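Local coordinates for protein catalase (Bacillus pumilus, PDB 4QOL) that breaks down hydrogen peroxide to water and oxygen at a buried heme, and also shows peroxidase-like reactivity toward phenolic substrates, at residues Pro161-Leu170 against Asp447-Leu458; Asn131-Asp139 against Thr171-Leu181. All blocks are in the same frame, centred on the assembly; numbering follows the deposited sequence.

Contact 1 of 2, residues Pro161-Leu170 against Asp447-Leu458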
loop_
_atom_site.group_PDB
_atom_site.type_symbol
_atom_site.label_atom_id
_atom_site.label_comp_id
_atom_site.label_asym_id
_atom_site.label_seq_id
_atom_site.Cartn_x
_atom_site.Cartn_y
_atom_site.Cartn_z
ATOM N N PRO A 161 -4.062 33.266 -4.635
ATOM C CA PRO A 161 -3.753 33.856 -5.954
ATOM C C PRO A 161 -2.365 34.426 -6.108
ATOM O O PRO A 161 -1.835 34.442 -7.213
ATOM C CB PRO A 161 -4.809 34.970 -6.111
ATOM C CG PRO A 161 -5.898 34.608 -5.092
ATOM C CD PRO A 161 -5.225 33.920 -3.980
ATOM N N ASP A 162 -1.752 34.939 -5.064
ATOM C CA ASP A 162 -0.398 35.417 -5.213
ATOM C C ASP A 162 0.569 34.300 -5.653
ATOM O O ASP A 162 1.549 34.566 -6.409
ATOM C CB ASP A 162 0.061 35.991 -3.872
ATOM C CG ASP A 162 1.378 36.671 -3.956
ATOM O OD1 ASP A 162 1.594 37.554 -4.815
ATOM O OD2 ASP A 162 2.290 36.230 -3.231
ATOM N N ARG A 163 0.276 33.044 -5.280
ATOM C CA ARG A 163 1.136 31.926 -5.655
ATOM C C ARG A 163 0.921 31.523 -7.118
ATOM O O ARG A 163 1.885 31.375 -7.907
ATOM C CB ARG A 163 0.871 30.742 -4.719
ATOM C CG ARG A 163 1.265 31.056 -3.273
ATOM C CD ARG A 163 0.878 29.963 -2.321
ATOM N NE ARG A 163 1.864 28.864 -2.374
ATOM C CZ ARG A 163 1.750 27.767 -3.151
ATOM N NH1 ARG A 163 2.765 26.950 -3.197
ATOM N NH2 ARG A 163 0.630 27.500 -3.815
ATOM N N TYR A 164 -0.338 31.328 -7.547
ATOM C CA TYR A 164 -0.529 30.862 -8.926
ATOM C C TYR A 164 -0.332 31.973 -9.913
ATOM O O TYR A 164 0.148 31.722 -11.055
ATOM C CB TYR A 164 -1.873 30.165 -9.148
ATOM C CG TYR A 164 -3.171 30.837 -8.847
ATOM C CD1 TYR A 164 -3.729 31.716 -9.724
ATOM C CD2 TYR A 164 -3.896 30.536 -7.689
ATOM C CE1 TYR A 164 -4.964 32.301 -9.486
ATOM C CE2 TYR A 164 -5.141 31.042 -7.473
ATOM C CZ TYR A 164 -5.670 31.953 -8.354
ATOM O OH TYR A 164 -6.945 32.503 -8.122
ATOM N N TRP A 165 -0.629 33.225 -9.507
ATOM C CA TRP A 165 -0.256 34.305 -10.410
ATOM C C TRP A 165 1.258 34.486 -10.572
ATOM O O TRP A 165 1.693 34.829 -11.677
ATOM C CB TRP A 165 -0.936 35.635 -10.009
ATOM C CG TRP A 165 -2.382 35.683 -10.419
ATOM C CD1 TRP A 165 -3.477 35.571 -9.610
ATOM C CD2 TRP A 165 -2.882 35.839 -11.731
ATOM N NE1 TRP A 165 -4.632 35.661 -10.350
ATOM C CE2 TRP A 165 -4.272 35.818 -11.661
ATOM C CE3 TRP A 165 -2.275 36.059 -13.001
ATOM C CZ2 TRP A 165 -5.083 35.912 -12.802
ATOM C CZ3 TRP A 165 -3.073 36.221 -14.102
ATOM C CH2 TRP A 165 -4.468 36.104 -14.017
ATOM N N ASP A 166 2.049 34.196 -9.527
ATOM C CA ASP A 166 3.496 34.223 -9.644
ATOM C C ASP A 166 3.894 33.258 -10.761
ATOM O O ASP A 166 4.603 33.610 -11.706
ATOM C CB ASP A 166 4.176 33.817 -8.372
ATOM C CG ASP A 166 5.714 33.954 -8.409
ATOM O OD1 ASP A 166 6.250 34.823 -9.138
ATOM O OD2 ASP A 166 6.358 33.305 -7.549
ATOM N N PHE A 167 3.443 32.036 -10.644
ATOM C CA PHE A 167 3.729 31.027 -11.703
ATOM C C PHE A 167 3.224 31.404 -13.058
ATOM O O PHE A 167 3.953 31.288 -14.053
ATOM C CB PHE A 167 3.153 29.622 -11.311
ATOM C CG PHE A 167 3.349 28.557 -12.352
ATOM C CD1 PHE A 167 4.537 27.769 -12.409
ATOM C CD2 PHE A 167 2.362 28.355 -13.306
ATOM C CE1 PHE A 167 4.695 26.838 -13.478
ATOM C CE2 PHE A 167 2.542 27.486 -14.376
ATOM C CZ PHE A 167 3.678 26.686 -14.415
ATOM N N MET A 168 1.949 31.756 -13.154
ATOM C CA MET A 168 1.349 32.034 -14.441
ATOM C C MET A 168 1.993 33.204 -15.168
ATOM O O MET A 168 2.262 33.117 -16.391
ATOM C CB MET A 168 -0.147 32.252 -14.329
ATOM C CG MET A 168 -0.934 31.053 -13.913
ATOM S SD MET A 168 -0.906 29.620 -14.994
ATOM C CE MET A 168 -1.766 28.497 -13.855
ATOM N N THR A 169 2.280 34.272 -14.454
ATOM C CA THR A 169 2.921 35.453 -15.086
ATOM C C THR A 169 4.301 35.168 -15.682
ATOM O O THR A 169 4.671 35.745 -16.710
ATOM C CB THR A 169 3.010 36.660 -14.106
ATOM O OG1 THR A 169 3.749 36.340 -12.936
ATOM C CG2 THR A 169 1.624 37.168 -13.790
ATOM N N LEU A 170 5.050 34.279 -15.008
ATOM C CA LEU A 170 6.332 33.798 -15.400
ATOM C C LEU A 170 6.288 32.653 -16.457
ATOM O O LEU A 170 7.350 32.200 -16.940
ATOM C CB LEU A 170 7.144 33.387 -14.202
ATOM C CG LEU A 170 7.462 34.545 -13.218
ATOM C CD1 LEU A 170 8.101 34.006 -11.957
ATOM C CD2 LEU A 170 8.400 35.539 -13.901
ATOM N N ASP A 447 -9.390 38.749 -8.560
ATOM C CA ASP A 447 -8.332 37.794 -8.314
ATOM C C ASP A 447 -6.953 38.370 -8.093
ATOM O O ASP A 447 -6.139 37.806 -7.344
ATOM C CB ASP A 447 -8.276 36.789 -9.494
ATOM C CG ASP A 447 -8.148 35.329 -9.017
ATOM O OD1 ASP A 447 -9.036 34.889 -8.266
ATOM O OD2 ASP A 447 -7.101 34.721 -9.289
ATOM N N LEU A 448 -6.673 39.487 -8.782
ATOM C CA LEU A 448 -5.340 40.084 -8.809
ATOM C C LEU A 448 -5.130 41.147 -7.720
ATOM O O LEU A 448 -4.000 41.525 -7.437
ATOM C CB LEU A 448 -5.089 40.716 -10.174
ATOM C CG LEU A 448 -4.627 39.682 -11.223
ATOM C CD1 LEU A 448 -4.800 40.200 -12.604
ATOM C CD2 LEU A 448 -3.160 39.302 -11.044
ATOM N N LYS A 449 -6.207 41.708 -7.245
ATOM C CA LYS A 449 -6.109 42.958 -6.426
ATOM C C LYS A 449 -5.252 42.807 -5.203
ATOM O O LYS A 449 -4.617 43.766 -4.778
ATOM C CB LYS A 449 -7.483 43.434 -6.059
ATOM C CG LYS A 449 -8.200 42.478 -5.157
ATOM C CD LYS A 449 -9.559 43.036 -4.751
ATOM C CE LYS A 449 -10.117 42.307 -3.539
ATOM N NZ LYS A 449 -11.599 42.202 -3.666
ATOM N N GLY A 450 -5.135 41.614 -4.646
ATOM C CA GLY A 450 -4.236 41.387 -3.479
ATOM C C GLY A 450 -2.854 40.798 -3.706
ATOM O O GLY A 450 -2.097 40.548 -2.742
ATOM N N VAL A 451 -2.485 40.565 -4.951
ATOM C CA VAL A 451 -1.212 39.916 -5.226
ATOM C C VAL A 451 -0.071 40.930 -5.242
ATOM O O VAL A 451 -0.287 42.138 -5.407
ATOM C CB VAL A 451 -1.221 39.102 -6.549
ATOM C CG1 VAL A 451 -2.511 38.311 -6.689
ATOM C CG2 VAL A 451 -0.920 39.922 -7.754
ATOM N N ASN A 452 1.129 40.425 -5.043
ATOM C CA ASN A 452 2.381 41.175 -5.107
ATOM C C ASN A 452 2.393 42.173 -6.277
ATOM O O ASN A 452 2.028 41.816 -7.393
ATOM C CB ASN A 452 3.537 40.146 -5.256
ATOM C CG ASN A 452 4.907 40.771 -5.573
ATOM O OD1 ASN A 452 5.745 41.019 -4.667
ATOM N ND2 ASN A 452 5.173 40.948 -6.818
ATOM N N GLU A 453 2.849 43.392 -6.033
ATOM C CA GLU A 453 2.734 44.456 -7.043
ATOM C C GLU A 453 3.507 44.162 -8.331
ATOM O O GLU A 453 3.006 44.400 -9.418
ATOM C CB GLU A 453 3.244 45.802 -6.508
ATOM C CG GLU A 453 2.339 46.480 -5.490
ATOM C CD GLU A 453 0.857 46.566 -5.910
ATOM O OE1 GLU A 453 0.532 46.874 -7.084
ATOM O OE2 GLU A 453 -0.004 46.326 -5.025
ATOM N N LYS A 454 4.700 43.610 -8.230
ATOM C CA LYS A 454 5.485 43.258 -9.399
ATOM C C LYS A 454 4.771 42.159 -10.222
ATOM O O LYS A 454 4.781 42.148 -11.422
ATOM C CB LYS A 454 6.881 42.778 -8.973
ATOM C CG LYS A 454 7.996 42.793 -10.018
ATOM C CD LYS A 454 9.317 42.301 -9.420
ATOM C CE LYS A 454 9.061 41.099 -8.503
ATOM N NZ LYS A 454 10.244 40.463 -7.865
ATOM N N THR A 455 4.227 41.160 -9.531
ATOM C CA THR A 455 3.479 40.105 -10.221
ATOM C C THR A 455 2.225 40.655 -10.917
ATOM O O THR A 455 1.933 40.291 -12.051
ATOM C CB THR A 455 3.091 38.980 -9.285
ATOM O OG1 THR A 455 4.294 38.325 -8.874
ATOM C CG2 THR A 455 2.135 37.997 -9.941
ATOM N N LYS A 456 1.536 41.503 -10.213
ATOM C CA LYS A 456 0.323 42.148 -10.738
ATOM C C LYS A 456 0.633 42.955 -12.001
ATOM O O LYS A 456 -0.088 42.865 -12.996
ATOM C CB LYS A 456 -0.243 43.076 -9.665
ATOM C CG LYS A 456 -1.607 43.654 -9.991
ATOM C CD LYS A 456 -1.958 44.776 -8.983
ATOM C CE LYS A 456 -2.028 44.268 -7.582
ATOM N NZ LYS A 456 -2.420 45.356 -6.660
ATOM N N LEU A 457 1.729 43.699 -11.970
ATOM C CA LEU A 457 2.214 44.433 -13.179
ATOM C C LEU A 457 2.504 43.467 -14.319
ATOM O O LEU A 457 2.159 43.726 -15.455
ATOM C CB LEU A 457 3.461 45.273 -12.859
ATOM C CG LEU A 457 4.067 46.159 -13.910
ATOM C CD1 LEU A 457 2.986 47.116 -14.433
ATOM C CD2 LEU A 457 5.271 46.932 -13.362
ATOM N N LEU A 458 3.218 42.370 -14.022
ATOM C CA LEU A 458 3.598 41.445 -15.104
ATOM C C LEU A 458 2.337 40.826 -15.698
ATOM O O LEU A 458 2.227 40.682 -16.876
ATOM C CB LEU A 458 4.599 40.391 -14.525
ATOM C CG LEU A 458 5.106 39.384 -15.582
ATOM C CD1 LEU A 458 5.824 40.052 -16.787
ATOM C CD2 LEU A 458 6.050 38.360 -14.928
HETATM O O HOH W 1 5.671 36.800 -10.793
#
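Tyr164 and Trp165 share one carboxylate oxygen, OD2 of Asp447, and two of the three direct hydrogen bonds between the segments end on this oxygen. Tyr164 OH donates to Asp447 OD2 at 2.5 Å on the syn side, that of the other oxygen, whereas Trp165 NE1 donates to Asp447 OD2 at 2.8 Å on the anti side, nearly in the indole plane. Two donors on one oxygen probably restrain the carboxylate's rotation and would favour its charged form. A third bond runs from Asn452 N to Asp162 OD1, 2.9 Å long and fairly straight at 165°, meeting the oxygen from above the carboxylate plane; the same OD1 forms a salt bridge with Arg388 of the second subunit.

Apolar packing centres on the indole. Leu448 CD2 sits over its face, 3.6 Å from the centroid of the five-membered ring of Trp165, a CH-pi contact. With an alanine here the NE1 donor is gone, and Asp447 OD2, held by Tyr164 alone, would probably be freer to turn, with a gap opened under Leu448. Farther along, Thr455 CG2 rests 3.9 Å from Trp165 CB, and Leu458 CD2 lies 3.6 Å from Thr169 CB.

One water bridges Asp166 OD1, Thr169 OG1 and Thr455 OG1; in the second subunit, Tyr384 hydrogen-bonds Asp166 OD2 and Arg388 Thr455 OG1. The axes of helix 161-169 and segment 453-458 come within 9.3 Å at 48°, packing that joins the catalase core to the C-terminal helices of the catalase fold.

Contact 2 of 2, residues Asn131-Asp139 against Thr171-Leu181. With HEM (protoporphyrin IX containing Fe), chain E.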
loop_
_atom_site.group_PDB
_atom_site.type_symbol
_atom_site.label_atom_id
_atom_site.label_comp_id
_atom_site.label_asym_id
_atom_site.label_seq_id
_atom_site.Cartn_x
_atom_site.Cartn_y
_atom_site.Cartn_z
ATOM N N ASN A 131 -13.630 20.984 -20.292
ATOM C CA ASN A 131 -14.546 21.938 -20.997
ATOM C C ASN A 131 -13.802 22.945 -21.839
ATOM O O ASN A 131 -14.072 23.073 -23.045
ATOM C CB ASN A 131 -15.536 22.638 -20.031
ATOM C CG ASN A 131 -14.870 23.580 -19.040
ATOM O OD1 ASN A 131 -13.765 23.324 -18.581
ATOM N ND2 ASN A 131 -15.586 24.657 -18.667
ATOM N N LEU A 132 -12.841 23.662 -21.243
ATOM C CA LEU A 132 -12.103 24.631 -22.002
ATOM C C LEU A 132 -11.164 23.927 -23.035
ATOM O O LEU A 132 -10.591 22.888 -22.750
ATOM C CB LEU A 132 -11.286 25.548 -21.084
ATOM C CG LEU A 132 -12.090 26.149 -19.950
ATOM C CD1 LEU A 132 -11.190 26.984 -19.065
ATOM C CD2 LEU A 132 -13.238 27.024 -20.464
ATOM N N PRO A 133 -10.930 24.566 -24.169
ATOM C CA PRO A 133 -10.262 23.836 -25.275
ATOM C C PRO A 133 -8.746 23.969 -25.388
ATOM O O PRO A 133 -8.129 23.339 -26.359
ATOM C CB PRO A 133 -10.902 24.439 -26.539
ATOM C CG PRO A 133 -11.156 25.836 -26.136
ATOM C CD PRO A 133 -11.627 25.741 -24.685
ATOM N N ILE A 134 -8.145 24.694 -24.466
ATOM C CA ILE A 134 -6.701 24.885 -24.376
ATOM C C ILE A 134 -6.216 24.639 -22.979
ATOM O O ILE A 134 -6.989 24.326 -22.091
ATOM C CB ILE A 134 -6.285 26.282 -24.821
ATOM C CG1 ILE A 134 -7.068 27.330 -24.055
ATOM C CG2 ILE A 134 -6.561 26.477 -26.294
ATOM C CD1 ILE A 134 -6.509 28.674 -24.227
ATOM N N PHE A 135 -4.913 24.762 -22.763
ATOM C CA PHE A 135 -4.354 24.604 -21.452
ATOM C C PHE A 135 -3.394 25.731 -21.081
ATOM O O PHE A 135 -2.993 26.523 -21.923
ATOM C CB PHE A 135 -3.647 23.230 -21.321
ATOM C CG PHE A 135 -3.752 22.637 -19.989
ATOM C CD1 PHE A 135 -4.976 22.318 -19.470
ATOM C CD2 PHE A 135 -2.626 22.383 -19.221
ATOM C CE1 PHE A 135 -5.118 21.811 -18.191
ATOM C CE2 PHE A 135 -2.729 21.834 -17.955
ATOM C CZ PHE A 135 -3.970 21.490 -17.458
ATOM N N PHE A 136 -2.987 25.732 -19.818
ATOM C CA PHE A 136 -2.123 26.792 -19.251
ATOM C C PHE A 136 -0.654 26.675 -19.695
ATOM O O PHE A 136 0.066 27.641 -19.749
ATOM C CB PHE A 136 -2.054 26.680 -17.713
ATOM C CG PHE A 136 -3.371 26.688 -17.004
ATOM C CD1 PHE A 136 -4.045 25.487 -16.758
ATOM C CD2 PHE A 136 -3.873 27.868 -16.502
ATOM C CE1 PHE A 136 -5.208 25.464 -16.054
ATOM C CE2 PHE A 136 -5.063 27.855 -15.795
ATOM C CZ PHE A 136 -5.716 26.638 -15.568
ATOM N N ILE A 137 -0.244 25.454 -20.037
ATOM C CA ILE A 137 1.152 25.083 -20.252
ATOM C C ILE A 137 1.202 24.147 -21.451
ATOM O O ILE A 137 0.183 23.672 -21.879
ATOM C CB ILE A 137 1.789 24.388 -19.033
ATOM C CG1 ILE A 137 0.983 23.171 -18.561
ATOM C CG2 ILE A 137 2.007 25.381 -17.886
ATOM C CD1 ILE A 137 1.728 22.282 -17.587
ATOM N N ARG A 138 2.404 23.952 -22.001
ATOM C CA ARG A 138 2.569 23.129 -23.209
ATOM C C ARG A 138 3.588 21.994 -23.044
ATOM O O ARG A 138 3.940 21.359 -24.047
ATOM C CB ARG A 138 2.953 24.032 -24.407
ATOM C CG ARG A 138 4.281 24.734 -24.186
ATOM C CD ARG A 138 4.858 25.397 -25.451
ATOM N NE ARG A 138 4.008 26.422 -25.940
ATOM C CZ ARG A 138 4.262 27.736 -25.924
ATOM N NH1 ARG A 138 5.259 28.243 -25.176
ATOM N NH2 ARG A 138 3.417 28.529 -26.556
ATOM N N ASP A 139 4.112 21.774 -21.821
ATOM C CA ASP A 139 5.078 20.737 -21.584
ATOM C C ASP A 139 4.759 20.119 -20.247
ATOM O O ASP A 139 4.658 20.803 -19.249
ATOM C CB ASP A 139 6.537 21.303 -21.615
ATOM C CG ASP A 139 7.596 20.201 -21.646
ATOM O OD1 ASP A 139 7.497 19.281 -20.802
ATOM O OD2 ASP A 139 8.476 20.189 -22.552
ATOM N N THR A 171 5.072 32.312 -16.850
ATOM C CA THR A 171 4.747 31.235 -17.804
ATOM C C THR A 171 3.748 31.850 -18.745
ATOM O O THR A 171 2.573 31.502 -18.791
ATOM C CB THR A 171 4.170 30.035 -17.037
ATOM O OG1 THR A 171 5.099 29.674 -16.005
ATOM C CG2 THR A 171 3.910 28.854 -17.923
ATOM N N PRO A 172 4.249 32.805 -19.617
ATOM C CA PRO A 172 3.337 33.617 -20.438
ATOM C C PRO A 172 2.561 32.824 -21.501
ATOM O O PRO A 172 1.547 33.296 -21.996
ATOM C CB PRO A 172 4.276 34.645 -21.101
ATOM C CG PRO A 172 5.632 33.954 -21.071
ATOM C CD PRO A 172 5.635 33.231 -19.739
ATOM N N GLU A 173 2.948 31.580 -21.794
ATOM C CA GLU A 173 2.074 30.745 -22.602
ATOM C C GLU A 173 0.675 30.479 -21.982
ATOM O O GLU A 173 -0.226 29.994 -22.690
ATOM C CB GLU A 173 2.786 29.431 -22.955
ATOM C CG GLU A 173 3.111 28.521 -21.772
ATOM C CD GLU A 173 4.544 28.702 -21.331
ATOM O OE1 GLU A 173 5.002 29.889 -21.145
ATOM O OE2 GLU A 173 5.220 27.685 -21.112
ATOM N N SER A 174 0.523 30.798 -20.690
ATOM C CA SER A 174 -0.738 30.647 -19.977
ATOM C C SER A 174 -1.775 31.726 -20.314
ATOM O O SER A 174 -2.938 31.632 -19.937
ATOM C CB SER A 174 -0.483 30.703 -18.451
ATOM O OG SER A 174 0.024 31.988 -17.987
ATOM N N THR A 175 -1.358 32.749 -21.068
ATOM C CA THR A 175 -2.200 33.938 -21.260
ATOM C C THR A 175 -3.527 33.613 -21.978
ATOM O O THR A 175 -4.606 34.133 -21.601
ATOM C CB THR A 175 -1.410 35.013 -22.058
ATOM O OG1 THR A 175 -0.175 35.291 -21.388
ATOM C CG2 THR A 175 -2.168 36.240 -22.170
ATOM N N HIS A 176 -3.479 32.796 -23.023
ATOM C CA HIS A 176 -4.707 32.377 -23.682
ATOM C C HIS A 176 -5.661 31.639 -22.710
ATOM O O HIS A 176 -6.842 32.003 -22.599
ATOM C CB HIS A 176 -4.377 31.541 -24.930
ATOM C CG HIS A 176 -5.546 31.316 -25.844
ATOM N ND1 HIS A 176 -5.508 30.379 -26.874
ATOM C CD2 HIS A 176 -6.752 31.920 -25.927
ATOM C CE1 HIS A 176 -6.667 30.387 -27.500
ATOM N NE2 HIS A 176 -7.442 31.309 -26.940
ATOM N N MET A 177 -5.153 30.653 -21.970
ATOM C CA MET A 177 -5.986 29.951 -21.048
ATOM C C MET A 177 -6.655 30.854 -20.026
ATOM O O MET A 177 -7.846 30.696 -19.718
ATOM C CB MET A 177 -5.209 28.861 -20.334
ATOM C CG MET A 177 -6.036 28.080 -19.335
ATOM S SD MET A 177 -7.187 27.003 -20.206
ATOM C CE MET A 177 -7.524 25.762 -18.934
ATOM N N LEU A 178 -5.868 31.744 -19.475
ATOM C CA LEU A 178 -6.392 32.608 -18.406
ATOM C C LEU A 178 -7.485 33.536 -18.946
ATOM O O LEU A 178 -8.449 33.931 -18.273
ATOM C CB LEU A 178 -5.284 33.405 -17.805
ATOM C CG LEU A 178 -4.237 32.551 -17.093
ATOM C CD1 LEU A 178 -3.052 33.404 -16.663
ATOM C CD2 LEU A 178 -4.855 31.921 -15.857
ATOM N N THR A 179 -7.383 33.871 -20.228
ATOM C CA THR A 179 -8.416 34.663 -20.895
ATOM C C THR A 179 -9.768 33.936 -21.076
ATOM O O THR A 179 -10.827 34.595 -21.117
ATOM C CB THR A 179 -7.885 35.181 -22.253
ATOM O OG1 THR A 179 -6.672 35.923 -22.006
ATOM C CG2 THR A 179 -8.888 36.034 -22.983
ATOM N N TRP A 180 -9.743 32.590 -21.126
ATOM C CA TRP A 180 -10.950 31.796 -21.022
ATOM C C TRP A 180 -11.409 31.536 -19.590
ATOM O O TRP A 180 -12.570 31.679 -19.292
ATOM C CB TRP A 180 -10.733 30.397 -21.703
ATOM C CG TRP A 180 -10.660 30.358 -23.135
ATOM C CD1 TRP A 180 -9.623 30.782 -23.936
ATOM C CD2 TRP A 180 -11.621 29.775 -24.027
ATOM N NE1 TRP A 180 -9.881 30.486 -25.195
ATOM C CE2 TRP A 180 -11.111 29.903 -25.309
ATOM C CE3 TRP A 180 -12.879 29.219 -23.864
ATOM C CZ2 TRP A 180 -11.790 29.444 -26.457
ATOM C CZ3 TRP A 180 -13.556 28.771 -25.019
ATOM C CH2 TRP A 180 -13.013 28.887 -26.262
ATOM N N LEU A 181 -10.467 31.132 -18.740
ATOM C CA LEU A 181 -10.755 30.761 -17.346
ATOM C C LEU A 181 -11.350 31.915 -16.544
ATOM O O LEU A 181 -12.162 31.667 -15.634
ATOM C CB LEU A 181 -9.485 30.302 -16.666
ATOM C CG LEU A 181 -9.664 29.719 -15.263
ATOM C CD1 LEU A 181 -10.628 28.542 -15.218
ATOM C CD2 LEU A 181 -8.286 29.308 -14.690
HETATM C CHA HEM E . -7.004 13.610 -13.861
HETATM C CHB HEM E . -2.279 14.318 -14.700
HETATM C CHC HEM E . -3.485 17.656 -18.192
HETATM C CHD HEM E . -8.112 16.296 -17.721
HETATM C C1A HEM E . -5.623 13.549 -13.769
HETATM C C2A HEM E . -4.885 12.767 -12.824
HETATM C C3A HEM E . -3.560 12.965 -13.064
HETATM C C4A HEM E . -3.475 13.857 -14.150
HETATM C CMA HEM E . -2.329 12.357 -12.458
HETATM C CAA HEM E . -5.508 11.865 -11.806
HETATM C CBA HEM E . -6.084 10.673 -12.598
HETATM C CGA HEM E . -6.576 9.595 -11.707
HETATM O O1A HEM E . -7.288 8.701 -12.209
HETATM O O2A HEM E . -6.206 9.515 -10.513
HETATM C C1B HEM E . -2.255 15.313 -15.717
HETATM C C2B HEM E . -1.028 15.833 -16.237
HETATM C C3B HEM E . -1.337 16.770 -17.188
HETATM C C4B HEM E . -2.802 16.796 -17.307
HETATM C CMB HEM E . 0.344 15.395 -15.790
HETATM C CAB HEM E . -0.448 17.565 -18.038
HETATM C CBB HEM E . 0.837 17.215 -18.143
HETATM C C1C HEM E . -4.866 17.564 -18.369
HETATM C C2C HEM E . -5.528 18.065 -19.466
HETATM C C3C HEM E . -6.832 17.704 -19.319
HETATM C C4C HEM E . -6.966 16.902 -18.161
HETATM C CMC HEM E . -4.889 18.935 -20.527
HETATM C CAC HEM E . -7.865 17.916 -20.276
HETATM C CBC HEM E . -7.506 18.027 -21.543
HETATM C C1D HEM E . -8.131 15.447 -16.605
HETATM C C2D HEM E . -9.384 14.882 -16.103
HETATM C C3D HEM E . -9.109 14.156 -15.015
HETATM C C4D HEM E . -7.662 14.270 -14.860
HETATM C CMD HEM E . -10.713 15.146 -16.747
HETATM C CAD HEM E . -10.064 13.365 -14.157
HETATM C CBD HEM E . -10.298 12.027 -14.895
HETATM C CGD HEM E . -11.277 11.295 -14.025
HETATM O O1D HEM E . -12.462 11.578 -14.161
HETATM O O2D HEM E . -10.906 10.425 -13.192
HETATM N NA HEM E . -4.733 14.210 -14.621
HETATM N NB HEM E . -3.249 15.921 -16.391
HETATM N NC HEM E . -5.724 16.794 -17.615
HETATM N ND HEM E . -7.114 15.062 -15.842
HETATM FE FE HEM E . -5.260 15.479 -16.109
HETATM O O HOH W 2 -2.822 29.216 -22.718
HETATM O O HOH W 3 4.843 24.641 -20.664
HETATM O O HOH W 4 6.502 30.635 -23.940
HETATM O O HOH W 5 6.726 26.951 -23.164
#
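Phe136 and Ser174 bring the two backbones closest, their CA atoms 4.2 Å apart, where the irregular loop 131-139 passes residues 173-174, which lead into helix 175-181; toward Leu132 and Trp180 the chains diverge. No direct hydrogen bond crosses. Instead a water donates to Phe135 O and Glu173 O and accepts from Met177 N, tying loop to helix. In the catalase fold this loop leaves strand 123-130 and runs beside the heme pocket, so the contact packs a helix behind a pocket wall.

Met177 and Phe136 carry much of the packing. Met177 CG lies over the Phe136 ring, 3.7 Å from the centroid and 16° off the normal, and its SD stands farther above the same face in a Met-aromatic contact. With CG anti to the backbone N (chi1 180°) and a bend at chi2, the chain carries its methyl CE to 3.9 Å from Leu132 CD1. Leu181 CD2 and Leu178 CD2 meet the edge of the Phe136 ring.

Two further CH-pi contacts lie along the helix. Ile134 CD1 sits over the imidazole of His176, 3.4 Å from its centroid, while His176 ND1 is hydrogen-bonded to Thr282 O. Pro133 CD and CG lie over the six-membered ring of Trp180.

At the other end Glu173 CB lies against a face of the Arg138 guanidinium, and two waters in the guanidinium plane link Arg138 NH1 to the Glu173 carboxylate, one of them weakly. Arg138 NH2 forms salt bridges with Asp280 and Asp421.

The CB of Phe135 is directed away from 171-181, and its ring lies between Phe136 CD1 on one face and the heme methyl CMC on the opposite face, with CMC 3.5 Å from Phe135 CD1.

From the N terminus, the chain leaves strand 123-130, runs through 131-139 beside the heme, and turns through helices 143-150 and 161-169 before 171-181 returns to close contact 2, a short loop with 31 residues between its segments. Helix 161-169 lies inside that loop, yet 276 residues intervene before its partner 447-458, so the two contacts cross along the chain. Contact 1 thereby ties the C-terminal helices to helix 161-169, which leads directly into 171-181, the segment that contact 2 packs against the heme-side loop. Their centres are 16 Å apart and they touch directly: Met168 CE is 3.4 Å from Phe136 CD2, and Ser174 OG lies 3.0 Å from Met168 O.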